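Local coordinates for protein orotidine 5'-phosphate decarboxylase (Methanocaldococcus jannaschii, PDB 4LUI) that catalyses the decarboxylation of orotidine 5'-monophosphate to UMP, the last step of de novo UMP biosynthesis, as a homodimer of TIM barrels, at residues M21-L26 with N205-V210; I77-V82 with G102-G107; I95-A100 with L124-I129; V131-H136 with P145-L150; A164-P169 with G193-I198. All blocks are in the same frame, centred on the assembly; numbering follows the deposited sequence.

Interactions 1 and 2 are buried pairings of parallel barrel strands: 23-26 with 207-210 closes the barrel, while 77-82 with 102-107 joins its third and fourth strands, carries residues of the predicted active site and reaches the second subunit. They touch inside the barrel through Met25 and Ile77. Interaction 3 lies farther out and is partly exposed; it ties the chain leaving helix 86-97 to the chain entering strand 127-131, beside interaction 2. Interaction 4 sets a loop against the start of helix 147-157 and interaction 5 joins two loops; they meet around Pro165, the former buried and water-bridged, the latter partly exposed and mainly van der Waals. Backbone bonding dominates between strands, a lysine, a water or apolar tips elsewhere.

Interaction 1 (M21-L26 with N205-V210); sequences MPKLML and NDYVIV
Lys23 and Tyr207 each place CG beside the backbone N (chi1 -69° and -59°), which sets the lysine chain over one face of the tyrosine ring. A bend at chi3 carries Lys23 CE above that face, 3.7 Å from the ring centroid, in a CH-pi contact. Lys23 NZ then reaches Tyr207 OH in a weak hydrogen bond. The opposite face is taken by the Met25 methyl: CE lies 3.5 Å from Tyr207 CD2, so the ring is sandwiched between two aliphatic groups from the same strand. A water also accepts from Lys23 NZ and donates to Asn205 O.

Beneath these side chains the backbones pair in parallel register, Lys23 with Tyr207 through Leu26 with Val210. Lys23 N donates to Asp206 O, and Lys23 O accepts from Val208 N at 2.8 Å. Met25 repeats the pattern, its N giving a nearly straight bond to Val208 O (2.8 Å) and its O receiving Val210 N. On the other face of the sheet Leu24 CD1 packs on Val210 CG2 at 3.7 Å.

This pairing of the first and last strands closes the eight-stranded TIM barrel. Tyr207 OH has its stronger partner in Glu75, while Leu26 packs outward on helix 33-43. Strands 49-53 and 183-186 flank the pair and contribute Ala49 and Ile184 to the packing around Met25 and Tyr207.

Interaction 2 (I77-V82 with G102-G107); sequences IADFKV and GIIVHG
Ile104 meets both Ile77 and Asp79 where neighbouring strands of the TIM barrel pair in parallel, as the two strands of a beta-alpha-beta unit. Its CD1 lies 3.8 Å from Ile77 CG2, the two side chains crossing at about a right angle, and 3.6 Å from Asp79 OD1. On the other face, Val82 CG2 packs against Ile103 CD1, and Val82 CB meets Val105 CG1.

The backbone holds these groups in place. Ala78 N donates to Gly102 O and Ala78 O accepts from Ile104 N. A beta bulge then shifts the register by two residues, and Ile104 O is met by Val82 N at 3.2 Å, in the carbonyl plane on a lone pair. His106 N returns a bond to Val82 O, which also receives a water shared with His106 O.

Within the bulge Asp79 and Lys81 face the predicted substrate site, Lys81 being the predicted proton donor. With CG anti to the backbone N (chi1 -170°), the Asp79 carboxylate turns to Lys81, whose NZ meets OD1 at 2.8 Å on the syn side, 26° out of the carboxylate plane. Lys51 forms a salt bridge with Asp79 OD2, and Asp84 of the second subunit one with Lys81, so the charges make an alternating network across the dimer interface. Helix 86-97, linking the strands, covers Ala78 and Ile103 with Thr96. The imidazole of His106 gives NE2 to Ala83 O of the second subunit, while Lys81 O lies at the ring edge, near its plane, 3.4 Å from His106 CD2.

Interaction 3 (I95-A100 with L124-I129); sequences ITLKYA and LNKKVI
Lys126 brings its ammonium group to two backbone carbonyls where the chain leaves helix 86-97. Its NZ donates to Leu97 O at 2.7 Å and to Ala100 O at 2.9 Å. The donor is tilted 25° from the carbonyl plane of Leu97, whereas at Ala100 it stands above the plane and misses the lone pairs. A water is the third partner: it accepts from Lys126 NZ at 3.0 Å and donates to Tyr99 O. One ammonium group thus serves three carbonyls within four residues, those of Leu97 and Ala100 directly and that of Tyr99 through the water.

The lysine chain is extended beyond CG, with CG beside the backbone N (chi1 -70°), and this straight reach spans the gap between the two segments. Along the way CD passes 3.2 Å from Ala100 O, so the methylenes also lie against the carbonyls. Apolar packing supports the bridge, Leu124 CD1 resting on Leu97 CB at 3.8 Å. Leu124 stands at the end of helix 111-124, where Asn125, with positive phi, turns the chain in a Schellman motif toward strand 127-131. Leu97 also packs on Ile103 of strand 102-106 and Ala121 of helix 111-124. The next lysine points elsewhere, Lys127 NZ forming a salt bridge with Glu75.

The positive charge of Lys126 would be expected to interact favourably with the negative end of the helix dipole near Leu97 O, and it joins the chain leaving helix 86-97 to the residue just before strand 127-131.

Interaction 4 (V131-H136 with P145-L150); sequences VTEMSH and PIADKL
A water gripped by three groups links Thr132, Glu133 and the first turn of helix 147-157. It lies 2.8 Å from Thr132 OG1, 2.8 Å from Glu133 OE1 and 2.9 Å from Ala147 O. Thr132 holds OG1 between its backbone N and carbonyl carbon (chi1 65°), which turns the hydroxyl to this water and CG2 toward Leu150 O (3.8 Å). Thr132 CB packs on Leu150 CB at 3.9 Å.

The direct contacts are van der Waals. Leu150 CD1 comes 3.5 Å from Thr132 O, and the Ala147 methyl, CB, lies 3.3 Å from Glu133 OE1. OE1 also forms a salt bridge with Arg171, which pairs with Asp148 too; OE2 accepts from Gln144.

The segment 131-136 opens the loop from strand 127-131 to helix 147-157 of the TIM barrel, which folds back on the start of that helix. It includes Ser135, predicted to bind substrate, while Phe142 of the second subunit packs on Leu150. Here a buried carboxylate is answered by an arginine, an amide and a water, and the loop is joined to the helix start by solvent and by a shared cation. Arg171 and the donors around it would be expected to favour the ionised form of Glu133.

Interaction 5 (A164-P169 with G193-I198); sequences APSTRP and GKIEDI
This is a van der Waals contact between two loops of the TIM barrel, one leading from strand 161-163 into helix 169-179, the other between strands 183-186 and 207-210. Ser166 and Pro169 form one side, Ile195 and Ile198 most of the other.

Ser166 meets both isoleucines. Its OG lies 3.2 Å from Ile195 CD1, a close approach of a methyl to an oxygen, while its CB is 4.2 Å from Ile198 CD1. Ile198 turns CG1 between its backbone N and carbonyl carbon (chi1 67°); this torsion carries CD1 toward Ser166 CB and points CG2 at Pro169 CG, 4.2 Å away. The proline ring, in the first turn of helix 169-179, also lies beside backbone carbonyls of the second loop: Pro169 CB is 3.5 Å from Asp197 O, and Pro169 CG is 3.8 Å from Glu196 O. A local hydrogen bond accompanies the bend between these carbonyls, Asp197 N donating to Glu196 OE1 at 3.0 Å.

Residues 193-196 belong to the run 186-196 predicted to bind substrate. Ser166 OG spends its hydrogen bond on Pro186 O, which ties the first loop to the end of strand 183-186, and Ile198 packs on Leu172 of helix 169-179. Between 164-169 and 193-198, methyls and ring carbons meet both other carbons and backbone or hydroxyl oxygens, with the one serine hydroxyl committed to a carbonyl elsewhere.

Interaction 1 (M21-L26 with N205-V210)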
# COMPACT_ATOMS: atom_id res chain seq x y z
N MET B 21 -0.54 16.06 26.90
CA MET B 21 -1.68 15.66 26.07
C MET B 21 -1.22 15.29 24.67
O MET B 21 -0.47 16.03 24.04
CB MET B 21 -2.68 16.81 26.00
CG MET B 21 -2.99 17.44 27.34
SD MET B 21 -3.95 18.96 27.20
CE MET B 21 -2.72 20.11 26.60
N PRO B 22 -1.69 14.15 24.15
CA PRO B 22 -1.28 13.80 22.78
C PRO B 22 -1.84 14.75 21.72
O PRO B 22 -2.79 15.50 21.98
CB PRO B 22 -1.85 12.39 22.59
CG PRO B 22 -2.94 12.27 23.59
CD PRO B 22 -2.51 13.10 24.77
N LYS B 23 -1.22 14.72 20.55
CA LYS B 23 -1.68 15.50 19.41
C LYS B 23 -2.92 14.83 18.80
O LYS B 23 -3.10 13.62 18.91
CB LYS B 23 -0.56 15.60 18.37
CG LYS B 23 0.60 16.48 18.86
CD LYS B 23 1.71 16.58 17.84
CE LYS B 23 2.69 15.44 17.97
NZ LYS B 23 3.90 15.66 17.12
N LEU B 24 -3.77 15.62 18.16
CA LEU B 24 -4.96 15.09 17.52
C LEU B 24 -4.74 14.97 16.01
O LEU B 24 -4.45 15.96 15.34
CB LEU B 24 -6.17 15.98 17.81
CG LEU B 24 -7.46 15.63 17.07
CD1 LEU B 24 -7.94 14.23 17.46
CD2 LEU B 24 -8.53 16.68 17.37
N MET B 25 -4.87 13.76 15.49
CA MET B 25 -4.67 13.50 14.07
C MET B 25 -6.00 13.11 13.46
O MET B 25 -6.63 12.16 13.90
CB MET B 25 -3.65 12.37 13.86
CG MET B 25 -3.43 12.03 12.38
SD MET B 25 -2.25 10.68 12.17
CE MET B 25 -0.75 11.45 12.73
N LEU B 26 -6.43 13.86 12.45
CA LEU B 26 -7.66 13.54 11.74
C LEU B 26 -7.40 12.53 10.64
O LEU B 26 -6.56 12.78 9.77
CB LEU B 26 -8.28 14.82 11.13
CG LEU B 26 -9.47 14.61 10.19
CD1 LEU B 26 -10.63 13.95 10.93
CD2 LEU B 26 -9.91 15.93 9.54
N ASN B 205 4.15 13.85 22.49
CA ASN B 205 4.74 13.39 21.24
C ASN B 205 4.00 12.25 20.57
O ASN B 205 4.32 11.86 19.44
CB ASN B 205 6.21 13.04 21.45
CG ASN B 205 7.03 14.27 21.76
OD1 ASN B 205 7.02 15.24 21.00
ND2 ASN B 205 7.71 14.26 22.89
N ASP B 206 2.99 11.71 21.25
CA ASP B 206 2.10 10.73 20.63
C ASP B 206 0.94 11.41 19.90
O ASP B 206 0.71 12.62 20.08
CB ASP B 206 1.54 9.77 21.69
CG ASP B 206 2.64 8.99 22.40
OD1 ASP B 206 3.60 8.56 21.73
OD2 ASP B 206 2.54 8.82 23.63
N TYR B 207 0.23 10.65 19.08
CA TYR B 207 -0.96 11.16 18.40
C TYR B 207 -2.13 10.21 18.65
O TYR B 207 -1.96 8.99 18.66
CB TYR B 207 -0.77 11.19 16.88
CG TYR B 207 0.36 12.02 16.32
CD1 TYR B 207 1.69 11.60 16.43
CD2 TYR B 207 0.09 13.20 15.63
CE1 TYR B 207 2.72 12.35 15.90
CE2 TYR B 207 1.13 13.95 15.08
CZ TYR B 207 2.44 13.51 15.22
OH TYR B 207 3.47 14.25 14.69
N VAL B 208 -3.31 10.78 18.85
CA VAL B 208 -4.53 9.97 18.80
C VAL B 208 -5.28 10.30 17.51
O VAL B 208 -5.35 11.46 17.09
CB VAL B 208 -5.45 10.17 20.02
CG1 VAL B 208 -4.84 9.53 21.27
CG2 VAL B 208 -5.76 11.65 20.25
N ILE B 209 -5.81 9.26 16.89
CA ILE B 209 -6.53 9.40 15.62
C ILE B 209 -8.03 9.44 15.87
O ILE B 209 -8.57 8.63 16.61
CB ILE B 209 -6.27 8.21 14.70
CG1 ILE B 209 -4.77 8.01 14.45
CG2 ILE B 209 -7.00 8.39 13.37
CD1 ILE B 209 -4.49 6.69 13.74
N VAL B 210 -8.69 10.38 15.21
CA VAL B 210 -10.15 10.40 15.13
C VAL B 210 -10.50 10.54 13.66
O VAL B 210 -9.85 11.29 12.93
CB VAL B 210 -10.75 11.57 15.94
CG1 VAL B 210 -12.26 11.63 15.79
CG2 VAL B 210 -10.36 11.44 17.42
O HOH W 1 5.64 13.34 17.43

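Interaction 2 (I77-V82 with G102-G107)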
# COMPACT_ATOMS: atom_id res chain seq x y z
N ILE B 77 0.17 13.54 6.84
CA ILE B 77 0.78 12.21 6.84
C ILE B 77 0.09 11.33 5.81
O ILE B 77 -1.14 11.25 5.78
CB ILE B 77 0.63 11.52 8.21
CG1 ILE B 77 1.29 12.35 9.31
CG2 ILE B 77 1.19 10.09 8.18
CD1 ILE B 77 2.71 12.76 9.01
N ALA B 78 0.87 10.69 4.94
CA ALA B 78 0.30 9.82 3.91
C ALA B 78 0.26 8.38 4.38
O ALA B 78 1.31 7.74 4.54
CB ALA B 78 1.08 9.94 2.62
N ASP B 79 -0.94 7.87 4.62
CA ASP B 79 -1.10 6.52 5.13
C ASP B 79 -1.17 5.57 3.93
O ASP B 79 -2.24 5.14 3.51
CB ASP B 79 -2.36 6.42 5.98
CG ASP B 79 -2.47 5.11 6.74
OD1 ASP B 79 -1.57 4.24 6.57
OD2 ASP B 79 -3.45 4.95 7.48
N PHE B 80 0.01 5.27 3.38
CA PHE B 80 0.10 4.54 2.12
C PHE B 80 0.56 3.09 2.31
O PHE B 80 0.71 2.35 1.33
CB PHE B 80 1.06 5.26 1.18
CG PHE B 80 0.49 6.49 0.54
CD1 PHE B 80 -0.81 6.91 0.81
CD2 PHE B 80 1.25 7.23 -0.35
CE1 PHE B 80 -1.34 8.06 0.21
CE2 PHE B 80 0.73 8.37 -0.97
CZ PHE B 80 -0.57 8.79 -0.68
N LYS B 81 0.77 2.71 3.56
CA LYS B 81 1.10 1.32 3.90
C LYS B 81 2.18 0.74 2.97
O LYS B 81 2.03 -0.37 2.46
CB LYS B 81 -0.16 0.44 3.79
CG LYS B 81 -1.29 0.80 4.76
CD LYS B 81 -0.81 0.84 6.20
CE LYS B 81 -1.98 0.70 7.20
NZ LYS B 81 -2.94 1.85 7.10
N VAL B 82 3.25 1.50 2.75
CA VAL B 82 4.22 1.18 1.71
C VAL B 82 4.81 -0.21 1.97
O VAL B 82 5.22 -0.51 3.10
CB VAL B 82 5.36 2.21 1.66
CG1 VAL B 82 6.25 1.95 0.47
CG2 VAL B 82 4.79 3.64 1.58
N GLY B 102 5.03 13.29 6.07
CA GLY B 102 5.40 11.99 6.59
C GLY B 102 4.69 10.92 5.81
O GLY B 102 3.70 11.18 5.12
N ILE B 103 5.21 9.70 5.89
CA ILE B 103 4.65 8.58 5.17
C ILE B 103 4.64 7.34 6.06
O ILE B 103 5.59 7.11 6.83
CB ILE B 103 5.42 8.36 3.84
CG1 ILE B 103 4.75 7.30 2.96
CG2 ILE B 103 6.90 8.03 4.10
CD1 ILE B 103 5.44 7.16 1.60
N ILE B 104 3.57 6.55 5.96
CA ILE B 104 3.42 5.34 6.76
C ILE B 104 3.81 4.12 5.92
O ILE B 104 3.33 3.95 4.79
CB ILE B 104 1.98 5.21 7.31
CG1 ILE B 104 1.73 6.31 8.35
CG2 ILE B 104 1.77 3.83 7.93
CD1 ILE B 104 0.27 6.47 8.75
N VAL B 105 4.70 3.30 6.48
CA VAL B 105 5.23 2.12 5.80
C VAL B 105 4.99 0.85 6.63
O VAL B 105 4.86 0.90 7.86
CB VAL B 105 6.74 2.27 5.52
CG1 VAL B 105 7.01 3.62 4.84
CG2 VAL B 105 7.55 2.17 6.81
N HIS B 106 4.90 -0.29 5.95
CA HIS B 106 4.91 -1.58 6.64
C HIS B 106 6.33 -1.98 6.96
O HIS B 106 7.24 -1.76 6.16
CB HIS B 106 4.27 -2.68 5.79
CG HIS B 106 2.78 -2.78 5.96
ND1 HIS B 106 2.19 -3.19 7.14
CD2 HIS B 106 1.76 -2.55 5.09
CE1 HIS B 106 0.88 -3.21 6.99
NE2 HIS B 106 0.59 -2.81 5.77
N GLY B 107 6.53 -2.55 8.14
CA GLY B 107 7.81 -3.15 8.48
C GLY B 107 7.90 -4.60 8.03
O GLY B 107 9.01 -5.16 7.97
O HOH W 2 7.96 -0.98 3.52

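Interaction 3 (I95-A100 with L124-I129)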
# COMPACT_ATOMS: atom_id res chain seq x y z
N ILE B 95 7.77 10.67 -4.49
CA ILE B 95 6.59 11.37 -5.01
C ILE B 95 5.65 11.78 -3.87
O ILE B 95 5.03 12.84 -3.91
CB ILE B 95 5.85 10.54 -6.09
CG1 ILE B 95 4.77 11.39 -6.77
CG2 ILE B 95 5.26 9.27 -5.52
CD1 ILE B 95 4.39 10.87 -8.15
N THR B 96 5.58 10.94 -2.84
CA THR B 96 4.64 11.16 -1.74
C THR B 96 5.12 12.29 -0.85
O THR B 96 4.32 13.16 -0.45
CB THR B 96 4.47 9.87 -0.92
OG1 THR B 96 3.91 8.85 -1.75
CG2 THR B 96 3.55 10.11 0.26
N LEU B 97 6.41 12.31 -0.55
CA LEU B 97 6.96 13.30 0.37
C LEU B 97 7.26 14.64 -0.30
O LEU B 97 7.72 15.58 0.36
CB LEU B 97 8.21 12.75 1.07
CG LEU B 97 7.93 11.55 1.99
CD1 LEU B 97 9.25 11.01 2.56
CD2 LEU B 97 6.96 11.93 3.11
N LYS B 98 6.97 14.76 -1.59
CA LYS B 98 7.03 16.05 -2.26
C LYS B 98 6.10 17.04 -1.56
O LYS B 98 6.47 18.20 -1.35
CB LYS B 98 6.67 15.91 -3.73
CG LYS B 98 6.76 17.21 -4.52
CD LYS B 98 6.63 16.95 -6.02
CE LYS B 98 6.76 18.25 -6.80
NZ LYS B 98 8.00 18.98 -6.43
N TYR B 99 4.90 16.58 -1.21
CA TYR B 99 3.91 17.43 -0.55
C TYR B 99 3.54 16.99 0.87
O TYR B 99 3.20 17.84 1.71
CB TYR B 99 2.64 17.57 -1.40
CG TYR B 99 2.93 18.11 -2.78
CD1 TYR B 99 3.48 19.37 -2.95
CD2 TYR B 99 2.66 17.35 -3.91
CE1 TYR B 99 3.76 19.86 -4.21
CE2 TYR B 99 2.94 17.84 -5.18
CZ TYR B 99 3.49 19.10 -5.32
OH TYR B 99 3.77 19.60 -6.58
N ALA B 100 3.59 15.69 1.15
CA ALA B 100 3.31 15.21 2.50
C ALA B 100 4.51 15.45 3.42
O ALA B 100 5.64 15.59 2.97
CB ALA B 100 2.97 13.74 2.48
N LEU B 124 14.85 15.15 3.17
CA LEU B 124 13.79 16.15 3.11
C LEU B 124 13.38 16.67 4.49
O LEU B 124 12.50 17.53 4.60
CB LEU B 124 12.57 15.57 2.41
CG LEU B 124 12.79 15.07 0.98
CD1 LEU B 124 11.56 14.33 0.47
CD2 LEU B 124 13.14 16.23 0.06
N ASN B 125 14.04 16.15 5.53
CA ASN B 125 13.65 16.41 6.92
C ASN B 125 12.18 16.07 7.14
O ASN B 125 11.42 16.84 7.74
CB ASN B 125 13.93 17.86 7.31
CG ASN B 125 13.79 18.10 8.80
OD1 ASN B 125 13.95 17.17 9.60
ND2 ASN B 125 13.48 19.34 9.19
N LYS B 126 11.77 14.91 6.64
CA LYS B 126 10.40 14.46 6.79
C LYS B 126 10.36 13.10 7.49
O LYS B 126 11.42 12.52 7.76
CB LYS B 126 9.68 14.48 5.44
CG LYS B 126 9.43 15.92 4.97
CD LYS B 126 8.76 16.01 3.62
CE LYS B 126 8.32 17.45 3.37
NZ LYS B 126 7.57 17.60 2.10
N LYS B 127 9.16 12.64 7.82
CA LYS B 127 8.99 11.51 8.73
C LYS B 127 8.65 10.18 8.06
O LYS B 127 7.91 10.12 7.07
CB LYS B 127 7.90 11.81 9.76
CG LYS B 127 8.19 12.97 10.69
CD LYS B 127 7.02 13.16 11.64
CE LYS B 127 7.26 14.33 12.58
NZ LYS B 127 6.06 14.54 13.42
N VAL B 128 9.18 9.11 8.64
CA VAL B 128 8.78 7.75 8.31
C VAL B 128 8.15 7.09 9.54
O VAL B 128 8.69 7.15 10.64
CB VAL B 128 9.98 6.93 7.85
CG1 VAL B 128 9.57 5.48 7.51
CG2 VAL B 128 10.63 7.60 6.67
N ILE B 129 6.99 6.48 9.35
CA ILE B 129 6.20 5.95 10.44
C ILE B 129 5.94 4.48 10.10
O ILE B 129 5.48 4.18 9.01
CB ILE B 129 4.87 6.72 10.53
CG1 ILE B 129 5.12 8.19 10.89
CG2 ILE B 129 3.92 6.05 11.50
CD1 ILE B 129 3.99 9.13 10.48
O HOH W 3 5.22 19.18 3.13

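Interaction 4 (V131-H136 with P145-L150)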
# COMPACT_ATOMS: atom_id res chain seq x y z
N VAL B 131 4.07 0.81 10.56
CA VAL B 131 3.00 0.01 11.14
C VAL B 131 3.62 -1.19 11.83
O VAL B 131 4.27 -2.02 11.18
CB VAL B 131 2.07 -0.56 10.06
CG1 VAL B 131 0.99 -1.41 10.71
CG2 VAL B 131 1.44 0.56 9.27
N THR B 132 3.42 -1.31 13.14
CA THR B 132 3.94 -2.48 13.86
C THR B 132 2.85 -3.46 14.26
O THR B 132 3.14 -4.60 14.62
CB THR B 132 4.72 -2.09 15.14
OG1 THR B 132 3.83 -1.48 16.08
CG2 THR B 132 5.90 -1.15 14.82
N GLU B 133 1.60 -3.02 14.23
CA GLU B 133 0.51 -3.81 14.78
C GLU B 133 -0.82 -3.28 14.25
O GLU B 133 -1.00 -2.08 14.12
CB GLU B 133 0.58 -3.73 16.32
CG GLU B 133 -0.26 -4.74 17.08
CD GLU B 133 0.25 -4.97 18.50
OE1 GLU B 133 1.46 -4.75 18.75
OE2 GLU B 133 -0.56 -5.39 19.37
N MET B 134 -1.74 -4.19 13.92
CA MET B 134 -3.01 -3.83 13.31
C MET B 134 -4.14 -4.53 14.06
O MET B 134 -3.91 -5.52 14.77
CB MET B 134 -3.02 -4.19 11.83
CG MET B 134 -2.02 -3.36 11.01
SD MET B 134 -2.11 -3.76 9.26
CE MET B 134 -3.63 -2.93 8.81
N SER B 135 -5.36 -4.03 13.91
CA SER B 135 -6.45 -4.49 14.77
C SER B 135 -7.58 -5.20 14.05
O SER B 135 -8.56 -5.61 14.68
CB SER B 135 -7.01 -3.32 15.59
OG SER B 135 -7.57 -2.36 14.73
N HIS B 136 -7.47 -5.35 12.74
CA HIS B 136 -8.49 -6.13 12.02
C HIS B 136 -8.30 -7.63 12.31
O HIS B 136 -7.20 -8.07 12.66
CB HIS B 136 -8.44 -5.85 10.51
CG HIS B 136 -7.16 -6.26 9.87
ND1 HIS B 136 -5.96 -5.65 10.17
CD2 HIS B 136 -6.88 -7.23 8.97
CE1 HIS B 136 -4.99 -6.22 9.47
NE2 HIS B 136 -5.52 -7.18 8.74
N PRO B 145 1.70 -12.28 15.41
CA PRO B 145 2.80 -13.04 16.01
C PRO B 145 4.15 -12.31 16.00
O PRO B 145 5.00 -12.63 16.85
CB PRO B 145 2.89 -14.28 15.12
CG PRO B 145 1.49 -14.48 14.62
CD PRO B 145 0.99 -13.08 14.39
N ILE B 146 4.34 -11.37 15.08
CA ILE B 146 5.61 -10.63 14.98
C ILE B 146 5.50 -9.18 15.45
O ILE B 146 6.37 -8.36 15.16
CB ILE B 146 6.19 -10.65 13.55
CG1 ILE B 146 5.30 -9.85 12.59
CG2 ILE B 146 6.36 -12.09 13.07
CD1 ILE B 146 5.95 -9.53 11.25
N ALA B 147 4.43 -8.86 16.18
CA ALA B 147 4.20 -7.47 16.59
C ALA B 147 5.36 -6.91 17.43
O ALA B 147 5.72 -5.75 17.29
CB ALA B 147 2.89 -7.35 17.34
N ASP B 148 5.94 -7.74 18.30
CA ASP B 148 7.06 -7.27 19.12
C ASP B 148 8.33 -7.14 18.28
O ASP B 148 9.14 -6.23 18.48
CB ASP B 148 7.28 -8.14 20.36
CG ASP B 148 6.25 -7.89 21.44
OD1 ASP B 148 5.43 -6.96 21.29
OD2 ASP B 148 6.28 -8.61 22.46
N LYS B 149 8.51 -8.06 17.33
CA LYS B 149 9.65 -8.00 16.44
C LYS B 149 9.62 -6.72 15.61
O LYS B 149 10.66 -6.12 15.32
CB LYS B 149 9.70 -9.22 15.53
CG LYS B 149 10.00 -10.51 16.27
CD LYS B 149 11.35 -10.41 16.94
CE LYS B 149 11.72 -11.69 17.68
NZ LYS B 149 13.10 -11.59 18.22
N LEU B 150 8.42 -6.30 15.23
CA LEU B 150 8.27 -5.09 14.44
C LEU B 150 8.57 -3.83 15.24
O LEU B 150 9.22 -2.91 14.74
CB LEU B 150 6.88 -5.00 13.80
CG LEU B 150 6.64 -5.96 12.62
CD1 LEU B 150 5.20 -5.85 12.15
CD2 LEU B 150 7.59 -5.65 11.46
O HOH W 4 3.85 -3.58 17.99

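Interaction 5 (A164-P169 with G193-I198)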
# COMPACT_ATOMS: atom_id res chain seq x y z
N ALA B 164 -0.02 1.70 15.91
CA ALA B 164 -0.43 0.51 16.63
C ALA B 164 -1.80 0.75 17.26
O ALA B 164 -2.21 1.90 17.45
CB ALA B 164 0.61 0.14 17.70
N PRO B 165 -2.54 -0.32 17.55
CA PRO B 165 -3.90 -0.19 18.07
C PRO B 165 -3.99 0.14 19.56
O PRO B 165 -3.04 -0.08 20.31
CB PRO B 165 -4.50 -1.59 17.84
CG PRO B 165 -3.61 -2.24 16.84
CD PRO B 165 -2.25 -1.71 17.15
N SER B 166 -5.17 0.64 19.96
CA SER B 166 -5.47 0.97 21.34
C SER B 166 -6.61 0.11 21.90
O SER B 166 -7.22 0.45 22.92
CB SER B 166 -5.85 2.45 21.43
OG SER B 166 -6.91 2.74 20.53
N THR B 167 -6.88 -1.01 21.24
CA THR B 167 -7.94 -1.92 21.69
C THR B 167 -7.69 -2.53 23.07
O THR B 167 -8.63 -2.94 23.76
CB THR B 167 -8.19 -3.05 20.67
OG1 THR B 167 -6.96 -3.76 20.45
CG2 THR B 167 -8.69 -2.48 19.36
N ARG B 168 -6.42 -2.61 23.46
CA ARG B 168 -6.04 -3.03 24.81
C ARG B 168 -4.99 -2.07 25.38
O ARG B 168 -3.85 -2.07 24.94
CB ARG B 168 -5.47 -4.46 24.80
CG ARG B 168 -6.42 -5.51 24.23
CD ARG B 168 -5.87 -6.93 24.42
NE ARG B 168 -4.87 -7.30 23.42
CZ ARG B 168 -3.78 -8.02 23.67
NH1 ARG B 168 -3.53 -8.45 24.91
NH2 ARG B 168 -2.94 -8.32 22.69
N PRO B 169 -5.38 -1.26 26.39
CA PRO B 169 -4.45 -0.30 27.00
C PRO B 169 -3.19 -0.98 27.51
O PRO B 169 -2.09 -0.45 27.34
CB PRO B 169 -5.25 0.25 28.19
CG PRO B 169 -6.70 0.12 27.74
CD PRO B 169 -6.73 -1.18 26.98
N GLY B 193 -16.69 7.10 20.82
CA GLY B 193 -16.57 7.50 22.21
C GLY B 193 -15.12 7.43 22.67
O GLY B 193 -14.31 6.74 22.07
N LYS B 194 -14.82 8.14 23.74
CA LYS B 194 -13.47 8.11 24.31
C LYS B 194 -13.00 6.71 24.66
O LYS B 194 -13.76 5.88 25.16
CB LYS B 194 -13.44 8.97 25.57
CG LYS B 194 -12.06 9.13 26.18
CD LYS B 194 -12.16 9.93 27.46
CE LYS B 194 -10.79 10.13 28.09
NZ LYS B 194 -10.92 10.82 29.40
N ILE B 195 -11.73 6.45 24.39
CA ILE B 195 -11.11 5.21 24.85
C ILE B 195 -10.52 5.44 26.22
O ILE B 195 -9.71 6.35 26.42
CB ILE B 195 -10.05 4.70 23.87
CG1 ILE B 195 -10.73 4.30 22.55
CG2 ILE B 195 -9.32 3.51 24.45
CD1 ILE B 195 -9.78 3.81 21.51
N GLU B 196 -10.94 4.62 27.17
CA GLU B 196 -10.50 4.80 28.54
C GLU B 196 -9.09 4.28 28.78
O GLU B 196 -8.63 3.35 28.09
CB GLU B 196 -11.50 4.17 29.51
CG GLU B 196 -11.46 4.79 30.90
CD GLU B 196 -11.43 6.32 30.87
OE1 GLU B 196 -10.32 6.91 30.97
OE2 GLU B 196 -12.51 6.94 30.74
N ASP B 197 -8.39 4.91 29.72
CA ASP B 197 -7.11 4.43 30.22
C ASP B 197 -5.98 4.38 29.19
O ASP B 197 -5.05 3.57 29.31
CB ASP B 197 -7.28 3.07 30.90
CG ASP B 197 -8.27 3.12 32.06
OD1 ASP B 197 -8.19 4.06 32.88
OD2 ASP B 197 -9.14 2.22 32.13
N ILE B 198 -6.04 5.25 28.18
CA ILE B 198 -4.90 5.39 27.27
C ILE B 198 -4.23 6.75 27.34
O ILE B 198 -3.04 6.87 27.07
CB ILE B 198 -5.24 5.05 25.80
CG1 ILE B 198 -6.21 6.07 25.20
CG2 ILE B 198 -5.78 3.63 25.70
CD1 ILE B 198 -6.31 5.95 23.70